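Local coordinates for mundticin KS immunity protein (Enterococcus mundtii, PDB 2ZRR) that contributes to the self-protection of a bacteriocin-producing bacterium, probably by making the producer immune to its own mundticin KS, at residues A[36-41]-A[67-72]; A[81-86]-A[107-112]. All coordinates share one frame; numbering follows the deposited sequence.

Contact 1: A[36-41]-A[67-72]; sequences KAEVII and KLKNEG
With chi1 at -78°, Glu38 sets its CG anti to its own carbonyl carbon and then runs out nearly straight to the carboxylate; Leu68, turned the same way about its first bond (chi1 -80°), comes from the facing helix, and the two side chains slide past each other in opposite directions. The methylene of Glu38 thereby lies against Leu68, with Glu38 CG 3.8 Å from Leu68 CB. The carboxylate is carried on to the far helix, where Glu38 OE2 stands 3.5 Å from backbone C of Leu68. Glu38 OE2 also rests on the aliphatic part of Lys69, 3.5 Å from its CG. Lys69 passes Glu38 at a slant and bends at its third and fourth torsions, which brings Lys69 NZ to 4.6 Å from Glu38 OE1: opposite charges that probably attract, but too far apart for a salt bridge.

Toward the interior of the bundle the contact is apolar. Ile41 and Leu68 reach for one another tip to tip, and their CD1 methyls are pressed to 3.5 Å, tighter than normal van der Waals distance. One turn before Ile41, Ala37 CB meets Leu68 CD1 at 3.9 Å. CD1 of Leu68 thus touches Ala37, Ile41 and the CG of Glu38. The backbones are closest at Glu38 and Leu68, whose CA atoms are 7.0 Å apart. Leu68 also leans on Val78 of helix 75-90, and its carbonyl oxygen accepts a hydrogen bond from Arg34 NH1, a further tie between the two helices. Ala37 and Ile41 also touch Leu108 of helix 99-109. Leucine, isoleucine and alanine facing inward beneath a charged margin are characteristic of neighbouring amphipathic helices, here helices 33-48 and 55-70 of an antiparallel four-helix bundle.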
ATOM      1  N   LYS A  36      -3.320  -2.332 -11.536  1.00 29.45           N
ATOM      2  CA  LYS A  36      -4.164  -1.476 -10.704  1.00 28.15           C
ATOM      3  C   LYS A  36      -3.570  -1.308  -9.319  1.00 26.80           C
ATOM      4  O   LYS A  36      -3.454  -0.188  -8.824  1.00 28.02           O
ATOM      5  CB  LYS A  36      -5.563  -2.083 -10.566  1.00 34.44           C
ATOM      6  CG  LYS A  36      -6.670  -1.306 -11.250  1.00 45.59           C
ATOM      7  CD  LYS A  36      -8.048  -1.915 -10.954  1.00 49.90           C
ATOM      8  CE  LYS A  36      -8.564  -2.772 -12.110  1.00 46.52           C
ATOM      9  NZ  LYS A  36      -8.575  -4.227 -11.766  1.00 42.89           N
ATOM     10  N   ALA A  37      -3.208  -2.421  -8.679  1.00 25.57           N
ATOM     11  CA  ALA A  37      -2.620  -2.368  -7.338  1.00 25.05           C
ATOM     12  C   ALA A  37      -1.335  -1.519  -7.311  1.00 27.15           C
ATOM     13  O   ALA A  37      -1.135  -0.695  -6.412  1.00 28.73           O
ATOM     14  CB  ALA A  37      -2.335  -3.778  -6.836  1.00 21.17           C
ATOM     15  N   GLU A  38      -0.469  -1.712  -8.301  1.00 27.06           N
ATOM     16  CA  GLU A  38       0.773  -0.950  -8.379  1.00 26.83           C
ATOM     17  C   GLU A  38       0.505   0.553  -8.574  1.00 29.66           C
ATOM     18  O   GLU A  38       1.151   1.399  -7.951  1.00 26.15           O
ATOM     19  CB  GLU A  38       1.628  -1.486  -9.527  1.00 29.10           C
ATOM     20  CG  GLU A  38       2.362  -2.768  -9.208  1.00 18.66           C
ATOM     21  CD  GLU A  38       2.831  -3.482 -10.448  1.00 25.42           C
ATOM     22  OE1 GLU A  38       2.853  -2.867 -11.529  1.00 26.54           O
ATOM     23  OE2 GLU A  38       3.186  -4.673 -10.346  1.00 28.18           O
ATOM     24  N   VAL A  39      -0.456   0.878  -9.439  1.00 32.14           N
ATOM     25  CA  VAL A  39      -0.822   2.272  -9.707  1.00 28.92           C
ATOM     26  C   VAL A  39      -1.237   2.971  -8.416  1.00 27.34           C
ATOM     27  O   VAL A  39      -0.741   4.052  -8.105  1.00 31.49           O
ATOM     28  CB  VAL A  39      -1.978   2.355 -10.743  1.00 26.43           C
ATOM     29  CG1 VAL A  39      -2.723   3.672 -10.616  1.00 27.06           C
ATOM     30  CG2 VAL A  39      -1.421   2.201 -12.134  1.00 23.48           C
ATOM     31  N   ILE A  40      -2.135   2.350  -7.654  1.00 26.91           N
ATOM     32  CA  ILE A  40      -2.600   2.936  -6.403  1.00 26.11           C
ATOM     33  C   ILE A  40      -1.442   3.184  -5.428  1.00 31.26           C
ATOM     34  O   ILE A  40      -1.376   4.223  -4.762  1.00 30.99           O
ATOM     35  CB  ILE A  40      -3.641   2.024  -5.727  1.00 25.54           C
ATOM     36  CG1 ILE A  40      -4.861   1.869  -6.628  1.00 29.29           C
ATOM     37  CG2 ILE A  40      -4.073   2.607  -4.395  1.00 28.55           C
ATOM     38  CD1 ILE A  40      -5.900   0.915  -6.066  1.00 26.74           C
ATOM     39  N   ILE A  41      -0.524   2.231  -5.341  1.00 33.11           N
ATOM     40  CA  ILE A  41       0.607   2.377  -4.431  1.00 29.45           C
ATOM     41  C   ILE A  41       1.510   3.515  -4.898  1.00 24.40           C
ATOM     42  O   ILE A  41       1.948   4.343  -4.101  1.00 27.51           O
ATOM     43  CB  ILE A  41       1.405   1.044  -4.325  1.00 29.51           C
ATOM     44  CG1 ILE A  41       0.624   0.056  -3.448  1.00 25.49           C
ATOM     45  CG2 ILE A  41       2.800   1.298  -3.738  1.00 27.64           C
ATOM     46  CD1 ILE A  41       0.684  -1.384  -3.920  1.00 32.35           C
ATOM     47  N   LYS A  67       7.385  -6.098  -4.476  1.00 25.61           N
ATOM     48  CA  LYS A  67       6.924  -7.488  -4.404  1.00 26.40           C
ATOM     49  C   LYS A  67       5.926  -7.754  -5.518  1.00 23.65           C
ATOM     50  O   LYS A  67       5.929  -8.833  -6.108  1.00 24.34           O
ATOM     51  CB  LYS A  67       6.246  -7.779  -3.066  1.00 28.73           C
ATOM     52  CG  LYS A  67       7.196  -7.999  -1.908  1.00 33.32           C
ATOM     53  CD  LYS A  67       6.438  -8.419  -0.662  1.00 41.09           C
ATOM     54  CE  LYS A  67       7.369  -8.562   0.533  1.00 45.27           C
ATOM     55  NZ  LYS A  67       7.508  -7.289   1.288  1.00 47.63           N
ATOM     56  N   LEU A  68       5.073  -6.763  -5.802  1.00 24.79           N
ATOM     57  CA  LEU A  68       4.060  -6.883  -6.860  1.00 21.88           C
ATOM     58  C   LEU A  68       4.693  -7.053  -8.242  1.00 20.51           C
ATOM     59  O   LEU A  68       4.248  -7.857  -9.063  1.00 20.11           O
ATOM     60  CB  LEU A  68       3.150  -5.643  -6.866  1.00 20.26           C
ATOM     61  CG  LEU A  68       2.045  -5.613  -5.815  1.00 21.54           C
ATOM     62  CD1 LEU A  68       1.428  -4.230  -5.756  1.00 24.83           C
ATOM     63  CD2 LEU A  68       0.983  -6.648  -6.160  1.00 27.76           C
ATOM     64  N   LYS A  69       5.742  -6.286  -8.502  1.00 21.86           N
ATOM     65  CA  LYS A  69       6.406  -6.358  -9.788  1.00 21.15           C
ATOM     66  C   LYS A  69       7.371  -7.523  -9.957  1.00 23.32           C
ATOM     67  O   LYS A  69       7.496  -8.058 -11.055  1.00 24.88           O
ATOM     68  CB  LYS A  69       7.160  -5.059 -10.040  1.00 24.32           C
ATOM     69  CG  LYS A  69       6.433  -3.840  -9.525  1.00 29.07           C
ATOM     70  CD  LYS A  69       7.300  -2.609  -9.653  1.00 34.78           C
ATOM     71  CE  LYS A  69       6.729  -1.621 -10.631  1.00 37.02           C
ATOM     72  NZ  LYS A  69       6.324  -0.396  -9.894  1.00 49.46           N
ATOM     73  N   ASN A  70       8.040  -7.930  -8.880  1.00 26.94           N
ATOM     74  CA  ASN A  70       9.032  -9.006  -8.970  1.00 26.60           C
ATOM     75  C   ASN A  70       8.660 -10.419  -8.528  1.00 25.29           C
ATOM     76  O   ASN A  70       9.140 -11.384  -9.123  1.00 29.94           O
ATOM     77  CB  ASN A  70      10.291  -8.591  -8.220  1.00 30.99           C
ATOM     78  CG  ASN A  70      10.823  -7.248  -8.670  1.00 29.36           C
ATOM     79  OD1 ASN A  70      10.778  -6.909  -9.847  1.00 31.45           O
ATOM     80  ND2 ASN A  70      11.338  -6.478  -7.724  1.00 34.44           N
ATOM     81  N   GLU A  71       7.827 -10.544  -7.495  1.00 23.67           N
ATOM     82  CA  GLU A  71       7.418 -11.853  -6.964  1.00 26.30           C
ATOM     83  C   GLU A  71       6.461 -12.637  -7.867  1.00 27.34           C
ATOM     84  O   GLU A  71       5.560 -12.069  -8.460  1.00 29.03           O
ATOM     85  CB  GLU A  71       6.771 -11.670  -5.593  1.00 33.07           C
ATOM     86  CG  GLU A  71       7.684 -11.946  -4.410  1.00 37.37           C
ATOM     87  CD  GLU A  71       6.994 -11.715  -3.071  1.00 40.84           C
ATOM     88  OE1 GLU A  71       5.766 -11.945  -2.968  1.00 45.17           O
ATOM     89  OE2 GLU A  71       7.679 -11.299  -2.114  1.00 45.02           O
ATOM     90  N   GLY A  72       6.646 -13.949  -7.955  1.00 22.35           N
ATOM     91  CA  GLY A  72       5.779 -14.742  -8.797  1.00 21.97           C
ATOM     92  C   GLY A  72       4.441 -15.058  -8.145  1.00 21.44           C
ATOM     93  O   GLY A  72       3.639 -15.837  -8.671  1.00 21.56           O
TER

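Contact 2: A[81-86]-A[107-112]; sequences RMNIEI and ELMSIS
Met109 crosses Asn83 at a slant and is the centre of this contact, bent at its second and third torsions (chi2 46°, chi3 -108°) so that its thioether folds over the helix opposite. Met109 CE ends against the root of Asn83, 3.4 Å from CB and equally near CA, which makes it a close fit against the backbone. Further back along the same side chain, Met109 CG lies 3.5 Å from Asn83 OD1, and the amide therefore packs on the methionine chain by van der Waals contact. With CG anti to the backbone N (chi1 176°), Asn83 lays its amide alongside CG of Met109. The CA atoms of Asn83 and Met109 are 6.6 Å apart, the nearest backbone approach here.

Deeper in, Met82 extends fully and meets Leu108 at about a right angle, Met82 CE touching Leu108 CD2 at 3.6 Å. Ile86, one turn further along, contributes a looser contact, its CD1 4.5 Å from Met109 SD. Met82 continues onto Leu61 and Tyr64 of helix 55-70, and Leu108 onto Ile41 of helix 33-48, so that the pair sits among all four helices. A type I beta turn runs from Met109 to Ser112. Met82 and Leu108 are buried in the interior while Met109 and Asn83 meet nearer the surface, where helices 75-90 and 99-109 pack in the antiparallel four-helix bundle.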
ATOM      1  N   ARG A  81      -1.161 -10.199   2.772  1.00 49.05           N
ATOM      2  CA  ARG A  81      -0.007 -10.096   3.664  1.00 51.58           C
ATOM      3  C   ARG A  81       0.317  -8.625   3.934  1.00 51.33           C
ATOM      4  O   ARG A  81       0.751  -8.254   5.028  1.00 51.87           O
ATOM      5  CB  ARG A  81       1.200 -10.809   3.032  1.00 51.84           C
ATOM      6  CG  ARG A  81       1.089 -12.336   3.085  1.00 53.70           C
ATOM      7  CD  ARG A  81       2.101 -13.062   2.199  1.00 52.79           C
ATOM      8  NE  ARG A  81       2.165 -14.487   2.539  1.00 56.35           N
ATOM      9  CZ  ARG A  81       2.904 -15.397   1.907  1.00 55.97           C
ATOM     10  NH1 ARG A  81       3.668 -15.057   0.879  1.00 49.44           N
ATOM     11  NH2 ARG A  81       2.875 -16.661   2.309  1.00 61.50           N
ATOM     12  N   MET A  82       0.087  -7.789   2.928  1.00 49.09           N
ATOM     13  CA  MET A  82       0.348  -6.364   3.041  1.00 46.59           C
ATOM     14  C   MET A  82      -0.694  -5.715   3.921  1.00 47.45           C
ATOM     15  O   MET A  82      -0.382  -4.856   4.738  1.00 46.41           O
ATOM     16  CB  MET A  82       0.314  -5.714   1.662  1.00 47.59           C
ATOM     17  CG  MET A  82       0.242  -4.198   1.703  1.00 49.45           C
ATOM     18  SD  MET A  82      -0.016  -3.483   0.071  1.00 46.19           S
ATOM     19  CE  MET A  82       0.566  -1.822   0.362  1.00 50.90           C
ATOM     20  N   ASN A  83      -1.940  -6.127   3.729  1.00 51.95           N
ATOM     21  CA  ASN A  83      -3.056  -5.598   4.495  1.00 56.57           C
ATOM     22  C   ASN A  83      -2.706  -5.655   5.971  1.00 57.20           C
ATOM     23  O   ASN A  83      -2.955  -4.710   6.720  1.00 57.46           O
ATOM     24  CB  ASN A  83      -4.311  -6.431   4.217  1.00 65.01           C
ATOM     25  CG  ASN A  83      -5.501  -6.005   5.059  1.00 71.70           C
ATOM     26  OD1 ASN A  83      -5.574  -4.866   5.530  1.00 76.15           O
ATOM     27  ND2 ASN A  83      -6.445  -6.923   5.252  1.00 73.75           N
ATOM     28  N   ILE A  84      -2.116  -6.768   6.385  1.00 58.17           N
ATOM     29  CA  ILE A  84      -1.729  -6.936   7.772  1.00 58.86           C
ATOM     30  C   ILE A  84      -0.644  -5.925   8.134  1.00 59.52           C
ATOM     31  O   ILE A  84      -0.741  -5.219   9.141  1.00 58.44           O
ATOM     32  CB  ILE A  84      -1.213  -8.364   8.011  1.00 62.35           C
ATOM     33  CG1 ILE A  84      -2.362  -9.357   7.829  1.00 64.95           C
ATOM     34  CG2 ILE A  84      -0.620  -8.488   9.407  1.00 62.71           C
ATOM     35  CD1 ILE A  84      -3.595  -9.036   8.665  1.00 65.61           C
ATOM     36  N   GLU A  85       0.383  -5.850   7.296  1.00 59.24           N
ATOM     37  CA  GLU A  85       1.494  -4.934   7.509  1.00 58.13           C
ATOM     38  C   GLU A  85       1.085  -3.473   7.684  1.00 56.23           C
ATOM     39  O   GLU A  85       1.546  -2.813   8.609  1.00 54.08           O
ATOM     40  CB  GLU A  85       2.473  -5.044   6.351  1.00 61.31           C
ATOM     41  CG  GLU A  85       3.851  -5.477   6.763  1.00 66.53           C
ATOM     42  CD  GLU A  85       4.646  -6.006   5.595  1.00 72.28           C
ATOM     43  OE1 GLU A  85       5.480  -5.250   5.051  1.00 74.93           O
ATOM     44  OE2 GLU A  85       4.433  -7.180   5.223  1.00 74.68           O
ATOM     45  N   ILE A  86       0.234  -2.967   6.793  1.00 58.35           N
ATOM     46  CA  ILE A  86      -0.219  -1.573   6.864  1.00 59.60           C
ATOM     47  C   ILE A  86      -0.969  -1.287   8.166  1.00 62.25           C
ATOM     48  O   ILE A  86      -1.196  -0.128   8.528  1.00 61.39           O
ATOM     49  CB  ILE A  86      -1.140  -1.212   5.665  1.00 56.16           C
ATOM     50  CG1 ILE A  86      -0.389  -1.439   4.354  1.00 53.62           C
ATOM     51  CG2 ILE A  86      -1.578   0.249   5.744  1.00 52.12           C
ATOM     52  CD1 ILE A  86      -1.208  -1.136   3.124  1.00 58.07           C
ATOM     53  N   GLU A 107      -9.276   1.259  -1.086  1.00 42.45           N
ATOM     54  CA  GLU A 107      -9.483   0.926  -2.485  1.00 43.18           C
ATOM     55  C   GLU A 107      -8.412  -0.095  -2.902  1.00 45.24           C
ATOM     56  O   GLU A 107      -8.614  -0.909  -3.810  1.00 41.90           O
ATOM     57  CB  GLU A 107      -9.389   2.211  -3.309  1.00 43.29           C
ATOM     58  CG  GLU A 107      -9.140   2.038  -4.790  1.00 52.09           C
ATOM     59  CD  GLU A 107      -8.934   3.377  -5.486  1.00 57.35           C
ATOM     60  OE1 GLU A 107      -8.709   3.398  -6.720  1.00 57.14           O
ATOM     61  OE2 GLU A 107      -8.999   4.412  -4.785  1.00 60.74           O
ATOM     62  N   LEU A 108      -7.271  -0.060  -2.221  1.00 45.73           N
ATOM     63  CA  LEU A 108      -6.192  -0.992  -2.513  1.00 44.18           C
ATOM     64  C   LEU A 108      -6.585  -2.374  -1.994  1.00 44.40           C
ATOM     65  O   LEU A 108      -6.545  -3.358  -2.739  1.00 44.58           O
ATOM     66  CB  LEU A 108      -4.890  -0.520  -1.852  1.00 40.25           C
ATOM     67  CG  LEU A 108      -3.639  -1.389  -2.010  1.00 35.76           C
ATOM     68  CD1 LEU A 108      -3.271  -1.562  -3.483  1.00 31.19           C
ATOM     69  CD2 LEU A 108      -2.510  -0.739  -1.251  1.00 36.74           C
ATOM     70  N   MET A 109      -6.973  -2.442  -0.722  1.00 46.75           N
ATOM     71  CA  MET A 109      -7.386  -3.706  -0.107  1.00 52.27           C
ATOM     72  C   MET A 109      -8.578  -4.306  -0.854  1.00 55.66           C
ATOM     73  O   MET A 109      -8.693  -5.523  -1.001  1.00 56.63           O
ATOM     74  CB  MET A 109      -7.758  -3.481   1.360  1.00 50.97           C
ATOM     75  CG  MET A 109      -6.649  -3.794   2.344  1.00 56.28           C
ATOM     76  SD  MET A 109      -5.032  -3.116   1.869  1.00 69.25           S
ATOM     77  CE  MET A 109      -4.163  -4.615   1.384  1.00 57.50           C
ATOM     78  N   SER A 110      -9.462  -3.437  -1.328  1.00 59.45           N
ATOM     79  CA  SER A 110     -10.643  -3.858  -2.065  1.00 61.47           C
ATOM     80  C   SER A 110     -10.304  -4.638  -3.328  1.00 63.60           C
ATOM     81  O   SER A 110     -11.167  -5.320  -3.873  1.00 66.13           O
ATOM     82  CB  SER A 110     -11.486  -2.644  -2.458  1.00 64.77           C
ATOM     83  OG  SER A 110     -11.548  -2.509  -3.874  1.00 61.77           O
ATOM     84  N   ILE A 111      -9.071  -4.528  -3.814  1.00 65.55           N
ATOM     85  CA  ILE A 111      -8.701  -5.261  -5.019  1.00 67.12           C
ATOM     86  C   ILE A 111      -8.687  -6.741  -4.664  1.00 74.35           C
ATOM     87  O   ILE A 111      -9.085  -7.593  -5.468  1.00 75.37           O
ATOM     88  CB  ILE A 111      -7.322  -4.834  -5.552  1.00 59.61           C
ATOM     89  CG1 ILE A 111      -7.424  -3.439  -6.160  1.00 54.89           C
ATOM     90  CG2 ILE A 111      -6.849  -5.807  -6.623  1.00 52.37           C
ATOM     91  CD1 ILE A 111      -6.093  -2.841  -6.538  1.00 57.48           C
ATOM     92  N   SER A 112      -8.231  -7.024  -3.445  1.00 80.44           N
ATOM     93  CA  SER A 112      -8.164  -8.376  -2.885  1.00 87.06           C
ATOM     94  C   SER A 112      -7.124  -8.430  -1.776  1.00 86.67           C
ATOM     95  O   SER A 112      -7.530  -8.495  -0.596  1.00 86.24           O
ATOM     96  CB  SER A 112      -7.842  -9.436  -3.961  1.00 90.29           C
ATOM     97  OG  SER A 112      -6.595  -9.203  -4.597  1.00 93.49           O
TER

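From the N terminus, helix 33-48 is followed, after a loop, by helix 55-70, and contact 1 closes this hairpin by joining the early turns of the first to the end of the second. The chain then turns into helix 75-90, and contact 2 closes the next loop when helix 99-109 returns to it. The two loops follow in series, neither nested nor crossed, with centres about 12 Å apart. They are nonetheless stitched together: Ala37 and Ile40 of contact 1 pack on Ile111, Ile40 also meets Glu107, and the Ala37 carbonyl oxygen touches Leu108 of contact 2. Segment 107-112 is thus one of the places where the two hairpins meet.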